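Local coordinates for protein glucose-6-phosphate 1-dehydrogenase (PDB 4LGV) that probably catalyses the NADP-dependent oxidation of glucose 6-phosphate to 6-phosphogluconolactone, the entry step of the oxidative pentose phosphate pathway, at residues Y416-Y421 with D427-A432; M46-L51 with R82-A87. All blocks are in the same frame, centred on the assembly; numbering follows the deposited sequence.

Contact 1: Y416-Y421 with D427-A432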
ATOM      1  N   TYR A 416      -2.641 -39.961 -10.570  1.00 31.82           N
ATOM      2  CA  TYR A 416      -1.740 -40.780 -11.326  1.00 32.89           C
ATOM      3  C   TYR A 416      -2.054 -40.765 -12.826  1.00 31.00           C
ATOM      4  O   TYR A 416      -1.172 -40.511 -13.647  1.00 30.33           O
ATOM      5  CB  TYR A 416      -1.772 -42.185 -10.764  1.00 34.27           C
ATOM      6  CG  TYR A 416      -0.764 -43.035 -11.413  1.00 35.14           C
ATOM      7  CD1 TYR A 416       0.567 -43.005 -11.017  1.00 36.01           C
ATOM      8  CD2 TYR A 416      -1.119 -43.819 -12.477  1.00 37.99           C
ATOM      9  CE1 TYR A 416       1.526 -43.752 -11.660  1.00 38.08           C
ATOM     10  CE2 TYR A 416      -0.173 -44.599 -13.134  1.00 40.04           C
ATOM     11  CZ  TYR A 416       1.158 -44.565 -12.721  1.00 39.74           C
ATOM     12  OH  TYR A 416       2.071 -45.370 -13.348  1.00 41.00           O
ATOM     13  N   GLU A 417      -3.303 -40.949 -13.200  1.00 30.57           N
ATOM     14  CA  GLU A 417      -3.686 -40.848 -14.623  1.00 30.59           C
ATOM     15  C   GLU A 417      -3.471 -39.450 -15.214  1.00 29.64           C
ATOM     16  O   GLU A 417      -3.107 -39.298 -16.386  1.00 30.58           O
ATOM     17  CB  GLU A 417      -5.142 -41.300 -14.833  1.00 32.01           C
ATOM     18  CG  GLU A 417      -6.193 -40.429 -14.177  1.00 34.47           C
ATOM     19  CD  GLU A 417      -7.595 -41.045 -14.173  1.00 36.56           C
ATOM     20  OE1 GLU A 417      -7.724 -42.103 -14.744  1.00 36.15           O
ATOM     21  OE2 GLU A 417      -8.558 -40.476 -13.602  1.00 39.30           O
ATOM     22  N   ARG A 418      -3.731 -38.412 -14.424  1.00 28.01           N
ATOM     23  CA  ARG A 418      -3.476 -37.048 -14.874  1.00 27.57           C
ATOM     24  C   ARG A 418      -1.993 -36.855 -15.239  1.00 28.14           C
ATOM     25  O   ARG A 418      -1.667 -36.246 -16.242  1.00 27.85           O
ATOM     26  CB  ARG A 418      -3.872 -36.096 -13.750  1.00 26.92           C
ATOM     27  CG  ARG A 418      -3.717 -34.633 -14.055  1.00 27.13           C
ATOM     28  CD  ARG A 418      -4.048 -33.818 -12.830  1.00 26.56           C
ATOM     29  NE  ARG A 418      -3.941 -32.407 -13.130  1.00 27.07           N
ATOM     30  CZ  ARG A 418      -3.634 -31.441 -12.263  1.00 25.11           C
ATOM     31  NH1 ARG A 418      -3.332 -31.717 -10.986  1.00 26.44           N
ATOM     32  NH2 ARG A 418      -3.638 -30.196 -12.671  1.00 23.63           N
ATOM     33  N   LEU A 419      -1.085 -37.360 -14.412  1.00 28.68           N
ATOM     34  CA  LEU A 419       0.353 -37.231 -14.686  1.00 30.56           C
ATOM     35  C   LEU A 419       0.778 -37.990 -15.921  1.00 32.13           C
ATOM     36  O   LEU A 419       1.582 -37.489 -16.711  1.00 32.30           O
ATOM     37  CB  LEU A 419       1.186 -37.742 -13.509  1.00 30.67           C
ATOM     38  CG  LEU A 419       1.216 -36.817 -12.325  1.00 30.86           C
ATOM     39  CD1 LEU A 419       1.838 -37.503 -11.133  1.00 32.53           C
ATOM     40  CD2 LEU A 419       1.976 -35.547 -12.619  1.00 30.46           C
ATOM     41  N   LEU A 420       0.215 -39.184 -16.103  1.00 33.62           N
ATOM     42  CA  LEU A 420       0.585 -40.037 -17.242  1.00 35.31           C
ATOM     43  C   LEU A 420       0.155 -39.397 -18.518  1.00 35.09           C
ATOM     44  O   LEU A 420       0.881 -39.391 -19.508  1.00 34.21           O
ATOM     45  CB  LEU A 420      -0.086 -41.430 -17.169  1.00 37.79           C
ATOM     46  CG  LEU A 420       0.783 -42.643 -16.917  1.00 40.13           C
ATOM     47  CD1 LEU A 420      -0.065 -43.891 -17.137  1.00 40.85           C
ATOM     48  CD2 LEU A 420       2.007 -42.686 -17.822  1.00 41.39           C
ATOM     49  N   TYR A 421      -1.064 -38.877 -18.505  1.00 34.11           N
ATOM     50  CA  TYR A 421      -1.610 -38.213 -19.688  1.00 36.00           C
ATOM     51  C   TYR A 421      -0.792 -36.958 -19.996  1.00 33.12           C
ATOM     52  O   TYR A 421      -0.432 -36.702 -21.154  1.00 32.82           O
ATOM     53  CB  TYR A 421      -3.081 -37.889 -19.466  1.00 38.39           C
ATOM     54  CG  TYR A 421      -3.777 -37.213 -20.629  1.00 44.14           C
ATOM     55  CD1 TYR A 421      -4.315 -37.945 -21.678  1.00 48.67           C
ATOM     56  CD2 TYR A 421      -3.912 -35.823 -20.667  1.00 51.62           C
ATOM     57  CE1 TYR A 421      -4.978 -37.336 -22.736  1.00 50.70           C
ATOM     58  CE2 TYR A 421      -4.570 -35.199 -21.719  1.00 54.33           C
ATOM     59  CZ  TYR A 421      -5.111 -35.969 -22.744  1.00 55.56           C
ATOM     60  OH  TYR A 421      -5.739 -35.334 -23.803  1.00 64.40           O
ATOM     61  N   ASP A 427       3.106 -31.919 -21.453  1.00 37.81           N
ATOM     62  CA  ASP A 427       2.738 -30.823 -20.569  1.00 36.31           C
ATOM     63  C   ASP A 427       3.556 -30.952 -19.265  1.00 34.66           C
ATOM     64  O   ASP A 427       3.320 -31.852 -18.449  1.00 35.27           O
ATOM     65  CB  ASP A 427       1.214 -30.886 -20.346  1.00 37.51           C
ATOM     66  CG  ASP A 427       0.698 -29.842 -19.381  1.00 38.86           C
ATOM     67  OD1 ASP A 427       1.455 -28.943 -18.951  1.00 39.35           O
ATOM     68  OD2 ASP A 427      -0.488 -29.970 -18.989  1.00 43.85           O
ATOM     69  N   ARG A 428       4.490 -30.036 -19.054  1.00 33.93           N
ATOM     70  CA  ARG A 428       5.459 -30.153 -17.968  1.00 35.18           C
ATOM     71  C   ARG A 428       5.151 -29.378 -16.672  1.00 32.73           C
ATOM     72  O   ARG A 428       6.004 -29.269 -15.813  1.00 28.88           O
ATOM     73  CB  ARG A 428       6.841 -29.724 -18.468  1.00 38.19           C
ATOM     74  CG  ARG A 428       7.389 -30.602 -19.607  1.00 41.96           C
ATOM     75  CD  ARG A 428       8.427 -29.796 -20.437  1.00 43.98           C
ATOM     76  NE  ARG A 428       9.604 -29.526 -19.614  1.00 42.57           N
ATOM     77  CZ  ARG A 428      10.380 -28.445 -19.679  1.00 42.29           C
ATOM     78  NH1 ARG A 428      10.120 -27.454 -20.545  1.00 42.92           N
ATOM     79  NH2 ARG A 428      11.441 -28.366 -18.864  1.00 40.59           N
ATOM     80  N   GLN A 429       3.952 -28.840 -16.564  1.00 31.89           N
ATOM     81  CA  GLN A 429       3.605 -28.016 -15.408  1.00 33.59           C
ATOM     82  C   GLN A 429       3.654 -28.763 -14.069  1.00 30.12           C
ATOM     83  O   GLN A 429       3.931 -28.182 -13.038  1.00 30.66           O
ATOM     84  CB  GLN A 429       2.246 -27.323 -15.631  1.00 37.66           C
ATOM     85  CG  GLN A 429       0.995 -27.962 -15.089  1.00 41.06           C
ATOM     86  CD  GLN A 429      -0.299 -27.270 -15.567  1.00 46.23           C
ATOM     87  OE1 GLN A 429      -0.312 -26.075 -15.842  1.00 52.13           O
ATOM     88  NE2 GLN A 429      -1.387 -28.041 -15.659  1.00 50.44           N
ATOM     89  N   LEU A 430       3.364 -30.049 -14.119  1.00 28.22           N
ATOM     90  CA  LEU A 430       3.300 -30.881 -12.937  1.00 27.32           C
ATOM     91  C   LEU A 430       4.571 -31.683 -12.670  1.00 27.26           C
ATOM     92  O   LEU A 430       4.583 -32.536 -11.833  1.00 26.29           O
ATOM     93  CB  LEU A 430       2.138 -31.849 -13.056  1.00 28.18           C
ATOM     94  CG  LEU A 430       0.758 -31.226 -13.319  1.00 27.92           C
ATOM     95  CD1 LEU A 430      -0.227 -32.316 -13.659  1.00 29.10           C
ATOM     96  CD2 LEU A 430       0.309 -30.426 -12.090  1.00 28.14           C
ATOM     97  N   PHE A 431       5.650 -31.340 -13.361  1.00 29.09           N
ATOM     98  CA  PHE A 431       6.907 -32.033 -13.242  1.00 30.84           C
ATOM     99  C   PHE A 431       8.007 -31.038 -12.867  1.00 30.46           C
ATOM    100  O   PHE A 431       8.337 -30.146 -13.615  1.00 29.71           O
ATOM    101  CB  PHE A 431       7.227 -32.732 -14.542  1.00 32.13           C
ATOM    102  CG  PHE A 431       6.192 -33.769 -14.949  1.00 33.30           C
ATOM    103  CD1 PHE A 431       6.211 -35.026 -14.397  1.00 34.97           C
ATOM    104  CD2 PHE A 431       5.205 -33.467 -15.868  1.00 33.37           C
ATOM    105  CE1 PHE A 431       5.260 -35.959 -14.740  1.00 34.63           C
ATOM    106  CE2 PHE A 431       4.254 -34.406 -16.228  1.00 32.96           C
ATOM    107  CZ  PHE A 431       4.292 -35.649 -15.680  1.00 33.80           C
ATOM    108  N   ALA A 432       8.573 -31.226 -11.688  1.00 30.15           N
ATOM    109  CA  ALA A 432       9.568 -30.334 -11.175  1.00 30.29           C
ATOM    110  C   ALA A 432      10.793 -30.295 -12.083  1.00 30.45           C
ATOM    111  O   ALA A 432      11.237 -31.303 -12.646  1.00 32.32           O
ATOM    112  CB  ALA A 432       9.947 -30.774  -9.752  1.00 31.03           C
TER
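In the loop between helices 413-424 and 434-449, L430 and F431 fold back onto R418 and L419 of the first helix. A methyl group of L430 sits over the flat end of R418: L430 CD1 lies 3.7 Å above the guanidinium plane, over its centre, and is 3.8 Å from R418 NE. The two side chains cross at about a right angle. R418 gets there by running fully extended from CG to NE, with CG anti to the backbone N (chi1 -178°), which carries the guanidinium well beyond the helix surface. Its NH1 is held elsewhere, by hydrogen bonds to G196 O and Q198 O, so the group is tethered while L430 covers one face.

The return is made by a type I beta turn from R428 to F431, closed by F431 N to R428 O at 3.2 Å. D427, just before the turn, receives at OD1 a weak hydrogen bond from Q429 N (3.5 Å). By this reversal L430 points toward the helix, and L430 CB packs against L419 CD2 at 3.7 Å. L419 CD2 also touches the F431 ring, 3.8 Å from F431 CZ, so a single branch of L419 serves both L430 and F431. At the ring edge, near its plane, L419 O approaches F431 CZ to 3.4 Å. No hydrogen bond joins the two segments. Beyond them, F431 rests on L189 and V191 of strand 188-191 in the parallel sheet, and L430 on V200 of helix 200-209.

Contact 2: M46-L51 with R82-A87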
ATOM      1  N   MET A  46      -1.277 -49.299  -9.885  1.00 32.56           N
ATOM      2  CA  MET A  46      -1.714 -48.083 -10.521  1.00 32.08           C
ATOM      3  C   MET A  46      -1.704 -48.102 -12.051  1.00 28.66           C
ATOM      4  O   MET A  46      -2.672 -47.646 -12.672  1.00 27.57           O
ATOM      5  CB  MET A  46      -0.829 -46.877 -10.060  1.00 37.29           C
ATOM      6  CG  MET A  46      -0.845 -46.516  -8.569  1.00 42.94           C
ATOM      7  SD  MET A  46      -2.412 -45.929  -7.845  1.00 48.82           S
ATOM      8  CE  MET A  46      -3.265 -45.178  -9.195  1.00 47.77           C
ATOM      9  N   THR A  47      -0.605 -48.502 -12.683  1.00 26.24           N
ATOM     10  CA  THR A  47      -0.448 -48.157 -14.117  1.00 25.35           C
ATOM     11  C   THR A  47      -1.481 -48.812 -15.022  1.00 24.37           C
ATOM     12  O   THR A  47      -2.097 -48.159 -15.864  1.00 23.43           O
ATOM     13  CB  THR A  47       0.955 -48.469 -14.643  1.00 25.67           C
ATOM     14  OG1 THR A  47       1.929 -47.968 -13.722  1.00 25.20           O
ATOM     15  CG2 THR A  47       1.154 -47.874 -15.981  1.00 25.21           C
ATOM     16  N   PHE A  48      -1.703 -50.109 -14.830  1.00 24.27           N
ATOM     17  CA  PHE A  48      -2.721 -50.811 -15.614  1.00 23.97           C
ATOM     18  C   PHE A  48      -4.123 -50.195 -15.494  1.00 24.26           C
ATOM     19  O   PHE A  48      -4.809 -49.954 -16.507  1.00 23.77           O
ATOM     20  CB  PHE A  48      -2.776 -52.265 -15.256  1.00 23.90           C
ATOM     21  CG  PHE A  48      -1.673 -53.078 -15.856  1.00 24.62           C
ATOM     22  CD1 PHE A  48      -1.441 -53.058 -17.201  1.00 23.95           C
ATOM     23  CD2 PHE A  48      -0.905 -53.922 -15.059  1.00 25.83           C
ATOM     24  CE1 PHE A  48      -0.447 -53.811 -17.742  1.00 25.17           C
ATOM     25  CE2 PHE A  48       0.107 -54.698 -15.614  1.00 26.59           C
ATOM     26  CZ  PHE A  48       0.338 -54.632 -16.957  1.00 25.59           C
ATOM     27  N   ARG A  49      -4.539 -49.921 -14.275  1.00 24.66           N
ATOM     28  CA  ARG A  49      -5.806 -49.215 -14.041  1.00 25.99           C
ATOM     29  C   ARG A  49      -5.878 -47.845 -14.735  1.00 25.57           C
ATOM     30  O   ARG A  49      -6.877 -47.498 -15.369  1.00 27.29           O
ATOM     31  CB  ARG A  49      -6.008 -49.033 -12.540  1.00 27.29           C
ATOM     32  CG  ARG A  49      -7.421 -48.619 -12.183  1.00 28.85           C
ATOM     33  CD  ARG A  49      -7.480 -48.016 -10.794  1.00 29.43           C
ATOM     34  NE  ARG A  49      -8.823 -47.612 -10.506  1.00 30.61           N
ATOM     35  CZ  ARG A  49      -9.271 -47.242  -9.310  1.00 32.37           C
ATOM     36  NH1 ARG A  49      -8.451 -47.185  -8.254  1.00 32.96           N
ATOM     37  NH2 ARG A  49     -10.546 -46.883  -9.183  1.00 31.97           N
ATOM     38  N   ALA A  50      -4.804 -47.083 -14.647  1.00 26.27           N
ATOM     39  CA  ALA A  50      -4.740 -45.760 -15.280  1.00 26.35           C
ATOM     40  C   ALA A  50      -4.844 -45.849 -16.810  1.00 26.99           C
ATOM     41  O   ALA A  50      -5.614 -45.105 -17.401  1.00 26.34           O
ATOM     42  CB  ALA A  50      -3.472 -45.074 -14.889  1.00 27.60           C
ATOM     43  N   LEU A  51      -4.148 -46.825 -17.423  1.00 24.99           N
ATOM     44  CA  LEU A  51      -4.271 -47.028 -18.829  1.00 25.22           C
ATOM     45  C   LEU A  51      -5.698 -47.451 -19.236  1.00 25.22           C
ATOM     46  O   LEU A  51      -6.273 -46.967 -20.235  1.00 23.70           O
ATOM     47  CB  LEU A  51      -3.272 -48.089 -19.297  1.00 26.73           C
ATOM     48  CG  LEU A  51      -1.804 -47.692 -19.178  1.00 26.15           C
ATOM     49  CD1 LEU A  51      -0.912 -48.883 -19.479  1.00 25.64           C
ATOM     50  CD2 LEU A  51      -1.499 -46.567 -20.110  1.00 25.81           C
ATOM     51  N   ARG A  82      -5.410 -57.690 -16.505  1.00 27.49           N
ATOM     52  CA  ARG A  82      -6.803 -57.902 -16.206  1.00 29.49           C
ATOM     53  C   ARG A  82      -7.024 -58.033 -14.694  1.00 30.27           C
ATOM     54  O   ARG A  82      -7.838 -57.305 -14.097  1.00 30.09           O
ATOM     55  CB  ARG A  82      -7.284 -59.138 -16.943  1.00 31.28           C
ATOM     56  CG  ARG A  82      -8.772 -59.352 -16.875  1.00 35.92           C
ATOM     57  CD  ARG A  82      -9.210 -60.703 -17.496  1.00 37.27           C
ATOM     58  NE  ARG A  82      -8.801 -60.827 -18.899  1.00 39.14           N
ATOM     59  CZ  ARG A  82      -9.588 -60.577 -19.948  1.00 42.52           C
ATOM     60  NH1 ARG A  82     -10.876 -60.200 -19.803  1.00 45.58           N
ATOM     61  NH2 ARG A  82      -9.109 -60.743 -21.176  1.00 41.99           N
ATOM     62  N   GLU A  83      -6.277 -58.921 -14.070  1.00 30.91           N
ATOM     63  CA  GLU A  83      -6.381 -59.081 -12.632  1.00 33.91           C
ATOM     64  C   GLU A  83      -6.048 -57.800 -11.872  1.00 30.52           C
ATOM     65  O   GLU A  83      -6.717 -57.474 -10.902  1.00 28.74           O
ATOM     66  CB  GLU A  83      -5.472 -60.193 -12.127  1.00 38.95           C
ATOM     67  CG  GLU A  83      -5.914 -61.564 -12.619  1.00 45.45           C
ATOM     68  CD  GLU A  83      -7.273 -61.938 -12.025  1.00 52.13           C
ATOM     69  OE1 GLU A  83      -7.389 -61.875 -10.790  1.00 56.69           O
ATOM     70  OE2 GLU A  83      -8.240 -62.187 -12.796  1.00 59.10           O
ATOM     71  N   ALA A  84      -5.025 -57.097 -12.314  1.00 27.81           N
ATOM     72  CA  ALA A  84      -4.602 -55.923 -11.608  1.00 26.98           C
ATOM     73  C   ALA A  84      -5.716 -54.888 -11.621  1.00 25.75           C
ATOM     74  O   ALA A  84      -5.982 -54.234 -10.620  1.00 25.99           O
ATOM     75  CB  ALA A  84      -3.345 -55.359 -12.236  1.00 26.51           C
ATOM     76  N   ILE A  85      -6.365 -54.754 -12.765  1.00 25.06           N
ATOM     77  CA  ILE A  85      -7.440 -53.780 -12.901  1.00 25.87           C
ATOM     78  C   ILE A  85      -8.629 -54.140 -12.017  1.00 27.79           C
ATOM     79  O   ILE A  85      -9.154 -53.297 -11.296  1.00 29.84           O
ATOM     80  CB  ILE A  85      -7.893 -53.632 -14.362  1.00 24.37           C
ATOM     81  CG1 ILE A  85      -6.734 -53.128 -15.198  1.00 23.57           C
ATOM     82  CG2 ILE A  85      -9.050 -52.665 -14.438  1.00 24.49           C
ATOM     83  CD1 ILE A  85      -6.887 -53.254 -16.681  1.00 23.05           C
ATOM     84  N   LYS A  86      -9.042 -55.385 -12.080  1.00 29.10           N
ATOM     85  CA  LYS A  86     -10.150 -55.850 -11.278  1.00 31.53           C
ATOM     86  C   LYS A  86      -9.844 -55.723  -9.800  1.00 31.28           C
ATOM     87  O   LYS A  86     -10.710 -55.382  -9.024  1.00 31.57           O
ATOM     88  CB  LYS A  86     -10.488 -57.293 -11.622  1.00 32.59           C
ATOM     89  CG  LYS A  86     -11.127 -57.439 -12.988  1.00 34.33           C
ATOM     90  CD  LYS A  86     -11.346 -58.917 -13.297  1.00 39.06           C
ATOM     91  CE  LYS A  86     -12.006 -59.109 -14.649  1.00 45.41           C
ATOM     92  NZ  LYS A  86     -12.163 -60.554 -15.010  1.00 48.33           N
ATOM     93  N   ALA A  87      -8.619 -56.008  -9.410  1.00 32.04           N
ATOM     94  CA  ALA A  87      -8.248 -55.955  -7.969  1.00 33.70           C
ATOM     95  C   ALA A  87      -8.421 -54.579  -7.367  1.00 32.80           C
ATOM     96  O   ALA A  87      -8.727 -54.469  -6.218  1.00 34.48           O
ATOM     97  CB  ALA A  87      -6.797 -56.417  -7.765  1.00 33.45           C
TER
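F48 of helix 41-56 and the pair A84 and I85 of helix 74-87 make an apolar contact. F48 CD2 lies 4.0 Å from A84 CB, the methyl meeting the ring obliquely. One residue further on, I85 CG1 comes within 4.1 Å of F48 CB. With CG anti to its carbonyl carbon (chi1 -78°), the F48 ring is carried past A84 toward L77 and A81 of the same partner helix.

These are the first two helices of the Rossmann-type (NAD-binding) domain, following strands 32-36 and 64-68 of its parallel sheet. Their short segments cross nearly perpendicularly, at -85°, with axes 8.3 Å apart. Around the crossing R49 and I85 bring their CA atoms to 5.0 Å, a close approach of the two backbones.

Side chain against backbone is the second kind of packing. I85 CD1 reaches F48 O at 3.9 Å, and I85 CG1 lies 4.0 Å from R49 N.

No hydrogen bond crosses the pair; the charged ends of R49 and R82 have partners outside it. R49 extends past the crossing to a salt bridge from NE to E90, while R82, whose CB points away from helix 41-56, pairs with D94.

Along the chain contact 2 closes before contact 1 opens, and their centres lie about 19 Å apart. Contact 2 belongs to the Rossmann-type (NAD-binding) domain and contact 1 to the C-terminal part of the chain, yet they touch directly, because helix 413-424 packs on helix 41-56. Y416 OH and T47 OG1, 2.6 Å apart, probably form a hydrogen bond, and the Y416 ring packs on A50, with Y416 CD2 3.6 Å from A50 CB. E417 adds salt bridges to R53 and R57. Helix 41-56 thus meets helix 74-87 within its own domain and also helix 413-424 of the C-terminal part, which is how the two contacts are joined.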